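Local structure of immunoreactive 84kD antigen PG93 (Porphyromonas gingivalis, 5M11) at residues 200-205 against 242-247; 238-243 against 272-277; 673-678 against 690-695. The protein probably serves as a bacterial surface component essential to the type-IX secretion system, and carries calcium and zinc sites. One frame throughout, in Å; residues are numbered along the deposited sequence.

Contact 1: 200-205 against 242-247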
loop_
_atom_site.group_PDB
_atom_site.type_symbol
_atom_site.label_atom_id
_atom_site.label_comp_id
_atom_site.label_asym_id
_atom_site.label_seq_id
_atom_site.Cartn_x
_atom_site.Cartn_y
_atom_site.Cartn_z
ATOM N N GLY A 200 -13.418 26.116 19.300
ATOM C CA GLY A 200 -14.040 26.567 18.078
ATOM C C GLY A 200 -15.016 27.666 18.376
ATOM O O GLY A 200 -15.519 27.737 19.489
ATOM N N ILE A 201 -15.272 28.530 17.389
ATOM C CA ILE A 201 -16.189 29.665 17.414
ATOM C C ILE A 201 -17.530 29.265 16.838
ATOM O O ILE A 201 -17.596 28.550 15.844
ATOM C CB ILE A 201 -15.549 30.837 16.635
ATOM C CG1 ILE A 201 -14.869 31.801 17.593
ATOM C CG2 ILE A 201 -16.516 31.568 15.768
ATOM C CD1 ILE A 201 -13.436 31.791 17.508
ATOM N N VAL A 202 -18.604 29.730 17.464
ATOM C CA VAL A 202 -19.971 29.465 17.027
ATOM C C VAL A 202 -20.723 30.739 17.344
ATOM O O VAL A 202 -20.868 31.100 18.500
ATOM C CB VAL A 202 -20.583 28.152 17.624
ATOM C CG1 VAL A 202 -20.438 28.062 19.143
ATOM C CG2 VAL A 202 -22.026 27.937 17.193
ATOM N N GLY A 203 -21.064 31.473 16.301
ATOM C CA GLY A 203 -21.727 32.771 16.389
ATOM C C GLY A 203 -20.856 33.752 17.139
ATOM O O GLY A 203 -19.642 33.833 16.887
ATOM N N GLU A 204 -21.461 34.408 18.156
ATOM C CA GLU A 204 -20.758 35.360 19.021
ATOM C C GLU A 204 -20.088 34.662 20.255
ATOM O O GLU A 204 -19.746 35.338 21.222
ATOM C CB GLU A 204 -21.697 36.493 19.453
ATOM C CG GLU A 204 -22.257 37.286 18.282
ATOM C CD GLU A 204 -21.295 38.065 17.398
ATOM O OE1 GLU A 204 -20.246 38.532 17.903
ATOM O OE2 GLU A 204 -21.629 38.262 16.206
ATOM N N ASP A 205 -19.868 33.336 20.206
ATOM C CA ASP A 205 -19.243 32.610 21.308
ATOM C C ASP A 205 -18.074 31.752 20.828
ATOM O O ASP A 205 -17.980 31.410 19.651
ATOM C CB ASP A 205 -20.253 31.708 22.052
ATOM C CG ASP A 205 -21.596 32.323 22.352
ATOM O OD1 ASP A 205 -21.647 33.268 23.171
ATOM O OD2 ASP A 205 -22.605 31.847 21.781
ATOM N N ARG A 242 -21.204 25.855 10.131
ATOM C CA ARG A 242 -22.605 25.669 10.493
ATOM C C ARG A 242 -22.798 25.512 12.036
ATOM O O ARG A 242 -23.863 25.847 12.587
ATOM C CB ARG A 242 -23.153 24.432 9.745
ATOM C CG ARG A 242 -24.595 24.065 10.021
ATOM C CD ARG A 242 -25.549 25.197 9.722
ATOM N NE ARG A 242 -26.928 24.779 9.952
ATOM C CZ ARG A 242 -27.609 25.021 11.063
ATOM N NH1 ARG A 242 -27.043 25.670 12.072
ATOM N NH2 ARG A 242 -28.859 24.599 11.182
ATOM N N GLY A 243 -21.781 24.982 12.698
ATOM C CA GLY A 243 -21.793 24.774 14.138
ATOM C C GLY A 243 -20.654 23.896 14.588
ATOM O O GLY A 243 -19.794 23.541 13.780
ATOM N N LEU A 244 -20.649 23.541 15.891
ATOM C CA LEU A 244 -19.652 22.652 16.492
ATOM C C LEU A 244 -20.277 21.305 16.851
ATOM O O LEU A 244 -21.418 21.251 17.331
ATOM C CB LEU A 244 -18.982 23.261 17.728
ATOM C CG LEU A 244 -18.568 24.706 17.650
ATOM C CD1 LEU A 244 -18.078 25.179 19.016
ATOM C CD2 LEU A 244 -17.537 24.975 16.495
ATOM N N PHE A 245 -19.522 20.215 16.626
ATOM C CA PHE A 245 -20.023 18.889 16.963
ATOM C C PHE A 245 -19.176 18.270 18.044
ATOM O O PHE A 245 -17.968 18.081 17.851
ATOM C CB PHE A 245 -20.097 17.989 15.724
ATOM C CG PHE A 245 -21.060 18.508 14.685
ATOM C CD1 PHE A 245 -22.383 18.082 14.668
ATOM C CD2 PHE A 245 -20.657 19.459 13.750
ATOM C CE1 PHE A 245 -23.278 18.564 13.708
ATOM C CE2 PHE A 245 -21.555 19.954 12.799
ATOM C CZ PHE A 245 -22.859 19.501 12.780
ATOM N N ILE A 246 -19.803 18.022 19.207
ATOM C CA ILE A 246 -19.156 17.373 20.348
ATOM C C ILE A 246 -19.558 15.922 20.287
ATOM O O ILE A 246 -20.700 15.581 20.599
ATOM C CB ILE A 246 -19.474 18.017 21.722
ATOM C CG1 ILE A 246 -19.234 19.544 21.736
ATOM C CG2 ILE A 246 -18.715 17.307 22.840
ATOM C CD1 ILE A 246 -17.816 20.013 21.694
ATOM N N CYS A 247 -18.642 15.077 19.831
ATOM C CA CYS A 247 -18.937 13.672 19.661
ATOM C C CYS A 247 -18.347 12.885 20.771
ATOM O O CYS A 247 -17.124 12.791 20.929
ATOM C CB CYS A 247 -18.462 13.189 18.303
ATOM S SG CYS A 247 -19.026 14.241 16.950
#

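Contact 2: 238-243 against 272-277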
loop_
_atom_site.group_PDB
_atom_site.type_symbol
_atom_site.label_atom_id
_atom_site.label_comp_id
_atom_site.label_asym_id
_atom_site.label_seq_id
_atom_site.Cartn_x
_atom_site.Cartn_y
_atom_site.Cartn_z
ATOM N N TYR A 238 -15.456 18.684 16.402
ATOM C CA TYR A 238 -15.384 18.932 14.962
ATOM C C TYR A 238 -15.936 20.301 14.753
ATOM O O TYR A 238 -17.030 20.624 15.224
ATOM C CB TYR A 238 -16.112 17.851 14.138
ATOM C CG TYR A 238 -15.593 16.476 14.485
ATOM C CD1 TYR A 238 -14.225 16.227 14.555
ATOM C CD2 TYR A 238 -16.454 15.472 14.905
ATOM C CE1 TYR A 238 -13.731 14.996 14.977
ATOM C CE2 TYR A 238 -15.970 14.232 15.327
ATOM C CZ TYR A 238 -14.605 14.000 15.357
ATOM O OH TYR A 238 -14.093 12.789 15.743
ATOM N N VAL A 239 -15.110 21.144 14.171
ATOM C CA VAL A 239 -15.421 22.537 13.888
ATOM C C VAL A 239 -16.005 22.580 12.487
ATOM O O VAL A 239 -15.615 21.806 11.610
ATOM C CB VAL A 239 -14.191 23.471 14.104
ATOM C CG1 VAL A 239 -14.531 24.938 13.838
ATOM C CG2 VAL A 239 -13.666 23.325 15.532
ATOM N N THR A 240 -17.011 23.441 12.317
ATOM C CA THR A 240 -17.773 23.625 11.095
ATOM C C THR A 240 -18.284 25.080 11.095
ATOM O O THR A 240 -18.449 25.692 12.160
ATOM C CB THR A 240 -18.864 22.518 11.092
ATOM O OG1 THR A 240 -18.350 21.323 10.499
ATOM C CG2 THR A 240 -20.127 22.915 10.456
ATOM N N ASP A 241 -18.500 25.631 9.893
ATOM C CA ASP A 241 -19.050 26.957 9.644
ATOM C C ASP A 241 -20.541 27.016 10.042
ATOM O O ASP A 241 -21.077 28.099 10.241
ATOM C CB ASP A 241 -18.906 27.274 8.149
ATOM C CG ASP A 241 -17.638 27.987 7.697
ATOM O OD1 ASP A 241 -16.659 28.043 8.492
ATOM O OD2 ASP A 241 -17.639 28.528 6.566
ATOM N N ARG A 242 -21.204 25.855 10.131
ATOM C CA ARG A 242 -22.605 25.669 10.493
ATOM C C ARG A 242 -22.798 25.512 12.036
ATOM O O ARG A 242 -23.863 25.847 12.587
ATOM C CB ARG A 242 -23.153 24.432 9.745
ATOM C CG ARG A 242 -24.595 24.065 10.021
ATOM C CD ARG A 242 -25.549 25.197 9.722
ATOM N NE ARG A 242 -26.928 24.779 9.952
ATOM C CZ ARG A 242 -27.609 25.021 11.063
ATOM N NH1 ARG A 242 -27.043 25.670 12.072
ATOM N NH2 ARG A 242 -28.859 24.599 11.182
ATOM N N GLY A 243 -21.781 24.982 12.698
ATOM C CA GLY A 243 -21.793 24.774 14.138
ATOM C C GLY A 243 -20.654 23.896 14.588
ATOM O O GLY A 243 -19.794 23.541 13.780
ATOM N N VAL A 272 -17.020 15.358 10.667
ATOM C CA VAL A 272 -18.277 15.996 10.261
ATOM C C VAL A 272 -17.950 17.081 9.238
ATOM O O VAL A 272 -16.948 17.785 9.407
ATOM C CB VAL A 272 -19.150 16.574 11.428
ATOM C CG1 VAL A 272 -20.491 17.075 10.901
ATOM C CG2 VAL A 272 -19.394 15.551 12.537
ATOM N N GLY A 273 -18.819 17.204 8.218
ATOM C CA GLY A 273 -18.758 18.206 7.157
ATOM C C GLY A 273 -20.087 18.914 6.971
ATOM O O GLY A 273 -21.120 18.255 6.849
ATOM N N ALA A 274 -20.081 20.260 6.995
ATOM C CA ALA A 274 -21.274 21.110 6.871
ATOM C C ALA A 274 -20.880 22.543 6.481
ATOM O O ALA A 274 -19.965 23.099 7.077
ATOM C CB ALA A 274 -22.065 21.115 8.180
ATOM N N MET A 275 -21.551 23.114 5.462
ATOM C CA MET A 275 -21.297 24.459 4.925
ATOM C C MET A 275 -22.111 25.477 5.672
ATOM O O MET A 275 -23.166 25.132 6.198
ATOM C CB MET A 275 -21.583 24.523 3.418
ATOM C CG MET A 275 -20.551 23.774 2.617
ATOM S SD MET A 275 -20.735 23.803 0.824
ATOM C CE MET A 275 -20.601 25.577 0.489
ATOM N N ASN A 276 -21.622 26.732 5.724
ATOM C CA ASN A 276 -22.210 27.848 6.471
ATOM C C ASN A 276 -23.740 27.848 6.419
ATOM O O ASN A 276 -24.378 27.869 7.482
ATOM C CB ASN A 276 -21.650 29.203 5.999
ATOM C CG ASN A 276 -22.179 30.440 6.713
ATOM O OD1 ASN A 276 -22.318 30.497 7.945
ATOM N ND2 ASN A 276 -22.432 31.490 5.949
ATOM N N GLU A 277 -24.322 27.752 5.219
ATOM C CA GLU A 277 -25.771 27.806 5.074
ATOM C C GLU A 277 -26.400 26.412 4.769
ATOM O O GLU A 277 -27.423 26.337 4.085
ATOM C CB GLU A 277 -26.125 28.854 4.000
ATOM C CG GLU A 277 -26.044 30.281 4.537
ATOM C CD GLU A 277 -26.213 31.437 3.561
ATOM O OE1 GLU A 277 -26.941 31.283 2.552
ATOM O OE2 GLU A 277 -25.652 32.522 3.843
HETATM O O HOH W 1 -17.616 24.219 7.682
#

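Contact 3: 673-678 against 690-695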
loop_
_atom_site.group_PDB
_atom_site.type_symbol
_atom_site.label_atom_id
_atom_site.label_comp_id
_atom_site.label_asym_id
_atom_site.label_seq_id
_atom_site.Cartn_x
_atom_site.Cartn_y
_atom_site.Cartn_z
ATOM N N GLY A 673 -1.879 -2.007 -31.278
ATOM C CA GLY A 673 -1.728 -0.800 -30.475
ATOM C C GLY A 673 -0.376 -0.108 -30.513
ATOM O O GLY A 673 -0.137 0.778 -29.690
ATOM N N VAL A 674 0.517 -0.466 -31.448
ATOM C CA VAL A 674 1.838 0.181 -31.491
ATOM C C VAL A 674 1.679 1.616 -32.061
ATOM O O VAL A 674 0.848 1.827 -32.944
ATOM C CB VAL A 674 2.914 -0.666 -32.248
ATOM C CG1 VAL A 674 4.278 0.009 -32.229
ATOM C CG2 VAL A 674 3.029 -2.074 -31.656
ATOM N N TYR A 675 2.438 2.601 -31.511
ATOM C CA TYR A 675 2.417 4.005 -31.948
ATOM C C TYR A 675 3.709 4.771 -31.565
ATOM O O TYR A 675 4.395 4.390 -30.621
ATOM C CB TYR A 675 1.179 4.729 -31.397
ATOM C CG TYR A 675 1.138 4.881 -29.896
ATOM C CD1 TYR A 675 1.349 6.120 -29.297
ATOM C CD2 TYR A 675 0.802 3.809 -29.074
ATOM C CE1 TYR A 675 1.254 6.281 -27.914
ATOM C CE2 TYR A 675 0.691 3.960 -27.692
ATOM C CZ TYR A 675 0.930 5.196 -27.113
ATOM O OH TYR A 675 0.872 5.335 -25.747
ATOM N N VAL A 676 4.034 5.839 -32.315
ATOM C CA VAL A 676 5.209 6.691 -32.070
ATOM C C VAL A 676 4.732 8.049 -31.633
ATOM O O VAL A 676 3.812 8.603 -32.239
ATOM C CB VAL A 676 6.178 6.867 -33.278
ATOM C CG1 VAL A 676 7.576 7.237 -32.814
ATOM C CG2 VAL A 676 6.216 5.661 -34.194
ATOM N N TYR A 677 5.387 8.612 -30.622
ATOM C CA TYR A 677 5.093 9.947 -30.143
ATOM C C TYR A 677 6.404 10.596 -29.720
ATOM O O TYR A 677 7.208 9.980 -29.011
ATOM C CB TYR A 677 4.018 9.981 -29.039
ATOM C CG TYR A 677 4.424 9.400 -27.707
ATOM C CD1 TYR A 677 4.902 10.214 -26.685
ATOM C CD2 TYR A 677 4.282 8.043 -27.446
ATOM C CE1 TYR A 677 5.245 9.687 -25.437
ATOM C CE2 TYR A 677 4.644 7.498 -26.211
ATOM C CZ TYR A 677 5.123 8.324 -25.205
ATOM O OH TYR A 677 5.489 7.780 -23.991
ATOM N N PRO A 678 6.664 11.821 -30.202
ATOM C CA PRO A 678 5.786 12.643 -31.042
ATOM C C PRO A 678 5.916 12.357 -32.549
ATOM O O PRO A 678 6.991 12.035 -33.066
ATOM C CB PRO A 678 6.219 14.065 -30.685
ATOM C CG PRO A 678 7.681 13.946 -30.336
ATOM C CD PRO A 678 7.905 12.536 -29.844
ATOM N N THR A 690 9.366 7.984 -28.785
ATOM C CA THR A 690 9.012 6.843 -27.946
ATOM C C THR A 690 8.072 5.903 -28.709
ATOM O O THR A 690 6.995 6.333 -29.154
ATOM C CB THR A 690 8.379 7.306 -26.620
ATOM O OG1 THR A 690 9.296 8.179 -25.965
ATOM C CG2 THR A 690 7.993 6.131 -25.686
ATOM N N ILE A 691 8.495 4.623 -28.865
ATOM C CA ILE A 691 7.674 3.558 -29.446
ATOM C C ILE A 691 6.878 3.031 -28.297
ATOM O O ILE A 691 7.473 2.670 -27.287
ATOM C CB ILE A 691 8.448 2.423 -30.199
ATOM C CG1 ILE A 691 9.511 2.963 -31.217
ATOM C CG2 ILE A 691 7.480 1.438 -30.869
ATOM C CD1 ILE A 691 9.057 4.000 -32.205
ATOM N N ALA A 692 5.549 3.050 -28.400
ATOM C CA ALA A 692 4.701 2.584 -27.310
ATOM C C ALA A 692 3.636 1.603 -27.820
ATOM O O ALA A 692 3.545 1.378 -29.032
ATOM C CB ALA A 692 4.066 3.768 -26.603
ATOM N N GLY A 693 2.899 0.988 -26.885
ATOM C CA GLY A 693 1.889 -0.027 -27.170
ATOM C C GLY A 693 2.468 -1.355 -27.637
ATOM O O GLY A 693 1.741 -2.182 -28.199
ATOM N N LEU A 694 3.775 -1.584 -27.393
ATOM C CA LEU A 694 4.483 -2.798 -27.773
ATOM C C LEU A 694 4.181 -3.963 -26.849
ATOM O O LEU A 694 3.387 -3.834 -25.913
ATOM C CB LEU A 694 6.008 -2.553 -27.752
ATOM C CG LEU A 694 6.613 -1.609 -28.768
ATOM C CD1 LEU A 694 7.986 -1.294 -28.387
ATOM C CD2 LEU A 694 6.653 -2.219 -30.120
ATOM N N GLN A 695 4.849 -5.105 -27.109
ATOM C CA GLN A 695 4.787 -6.345 -26.331
ATOM C C GLN A 695 6.225 -6.732 -26.026
ATOM O O GLN A 695 7.041 -6.662 -26.927
ATOM C CB GLN A 695 4.047 -7.442 -27.128
ATOM C CG GLN A 695 3.397 -8.528 -26.277
ATOM C CD GLN A 695 2.024 -8.139 -25.779
ATOM O OE1 GLN A 695 1.005 -8.363 -26.436
ATOM N NE2 GLN A 695 1.960 -7.581 -24.586
#

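Contact 1: 200-205 against 242-247
Strands 200-202 and 244-247 run at 124° to each other with axes 8.7 Å apart; no hydrogen bond crosses, and the approach is made by side chains, chiefly Leu244 and Val202. Both residues point their CB toward the other segment. The closest pair of methyls is Val202 CG1 and Leu244 CD1, 3.7 Å apart, with the two side chains crossing at a slant. Val202 presents CG1 here because its first torsion (chi1 51°) lodges that methyl between the backbone N and the carbonyl carbon.

Leu244 is the larger partner, and its fork divides the work. CD1 also rests against Gly200 O at 3.6 Å, while CD2 lies 3.6 Å from Ile201 O. A branched leucine suits this place, since one side chain can cover both a neighbouring valine and two successive carbonyls. Gly200, lacking a side chain, lets that fork come down onto its backbone. Opposite Val202 CG2 stands Gly243, again backbone only.

Beyond Val202 the chain reverses through a type II' turn that ends at Asp205, closed by Asp205 N to Val202 O at 3.0 Å and by Val202 N to Asp205 O at 2.8 Å, a tight hairpin between strands 196-202 and 205-210. Gly203 fits its second position, where phi is positive (61°).

The two strands belong to consecutive four-stranded sheets: 196-202 is the first strand of one and 244-247 the second strand of the next. Leu244 also packs on Leu237 and Val239 of strand 236-239, and on Cys207 of strand 205-210, placing its apolar side chain between the two sheets.

Contact 2: 238-243 against 272-277
The first strands of two consecutive four-stranded sheets, arranged like neighbouring blades of a beta-propeller, run out side by side here, and Tyr238 meets Val272 where the strands are coming to an end. The two segments head in roughly the same direction, 28° apart, yet no direct hydrogen bond joins them. Tyr238 CD2 touches Val272 CG2 at 3.8 Å, the side chains crossing at about a right angle; the phenol oxygen reaches on to Val269 O.

Further along, Ala274 is the small residue that Thr240 and Arg242 both touch. Its CB lies 3.5 Å from Thr240 CG2 and 3.8 Å from Arg242 CB, so one methyl serves two neighbours. Thr240 suits its place by being two-sided: CG2 faces the alanine, while OG1, beside the backbone N (chi1 -87°), makes a weak bond to Val239 O. Arg242 lends its aliphatic part: a bend at chi2 brings CD to 3.7 Å from Asn276 O, and the chain beyond it leads the guanidinium away to Glu256 (salt bridge) and Ser278 O.

At the exposed end Asp241 and Asn276 meet through their CB atoms, 4.0 Å apart, with carboxylate and amide planes nearly perpendicular (89°).

A water bridges the two backbones: it accepts from Asp241 N at 2.8 Å and donates to Ala274 O at 2.7 Å. One main-chain N-H and one carbonyl are thus joined through solvent. The other contacts are van der Waals, several of them carbon against carbonyl oxygen, which implies an association resting on fit and on one water rather than on continuous sheet bonding.

Contact 3: 673-678 against 690-695
Gly673 opens the contact with its carbonyl, whose O receives the CA of Gly693 at 3.3 Å in a CA-H...O contact. A CB on Gly693 would run into Gly673 O, so glycine, with its positive phi (71°), suits this place. Val674 comes next and spreads its methyls: CG1 meets Ile691 CG2 at 3.8 Å, and both CG1 and CG2 lie against Leu694 CD2. About 8 Å from the Val674 side chain is that of Glu670, which with Asp743 binds a calcium ion.

At Tyr675 strand pairing begins. Its N donates to Ala692 O, approaching from above the carbonyl plane, and its O takes Ala692 N at 2.8 Å, a straighter bond that comes nearly along the C=O axis. With CG between the backbone N and the carbonyl carbon (chi1 66°), the ring leans over the neighbouring strand, onto Ala692. Ala692 CB lies over one ring face, 3.8 Å from the centroid, a CH-pi contact in which the short methyl sits close against the ring.

This pairing is an antiparallel beta hairpin, completed to a three-stranded sheet by strand 720-722. The face carrying Val676 and Ile691 packs on strands 735-742 and 749-756, consistent with a beta-sandwich. In a non-hydrogen-bonded pair with Ile691, Val676 lies alongside, CG1 3.6 Å from Ile691 CD1, both also resting on Val739; beta-branched apolar residues fill such a buried layer well.

Tyr677 returns to the face of Tyr675. It exchanges two backbone bonds with Thr690, Thr690 N reaching Tyr677 O at 2.9 Å, and its ring covers Thr690 CB at 3.9 Å from the centroid. Ala692 CB stands at that ring's edge, while Thr690 OG1 bonds to Lys721.

In the fold
Contacts 1 and 2 are neighbours, with centres 8 Å apart, and share Arg242 and Gly243; strands 236-239 and 244-247, paired in one sheet, tie them together through Phe245 N and Tyr238 O. Each joins that sheet to a different adjoining one, contact 1 to the preceding and contact 2 to the following. Contact 1 is buried and apolar, whereas contact 2 lies at the surface and includes a water. Contact 3, about 47 Å from contact 1 and 39 Å from contact 2 between nearest atoms, lies in a separate C-terminal region. There the segments are partners within one sheet, and four direct backbone hydrogen bonds join them, which neither other contact has, with a buried aliphatic face and an outer tyrosine face.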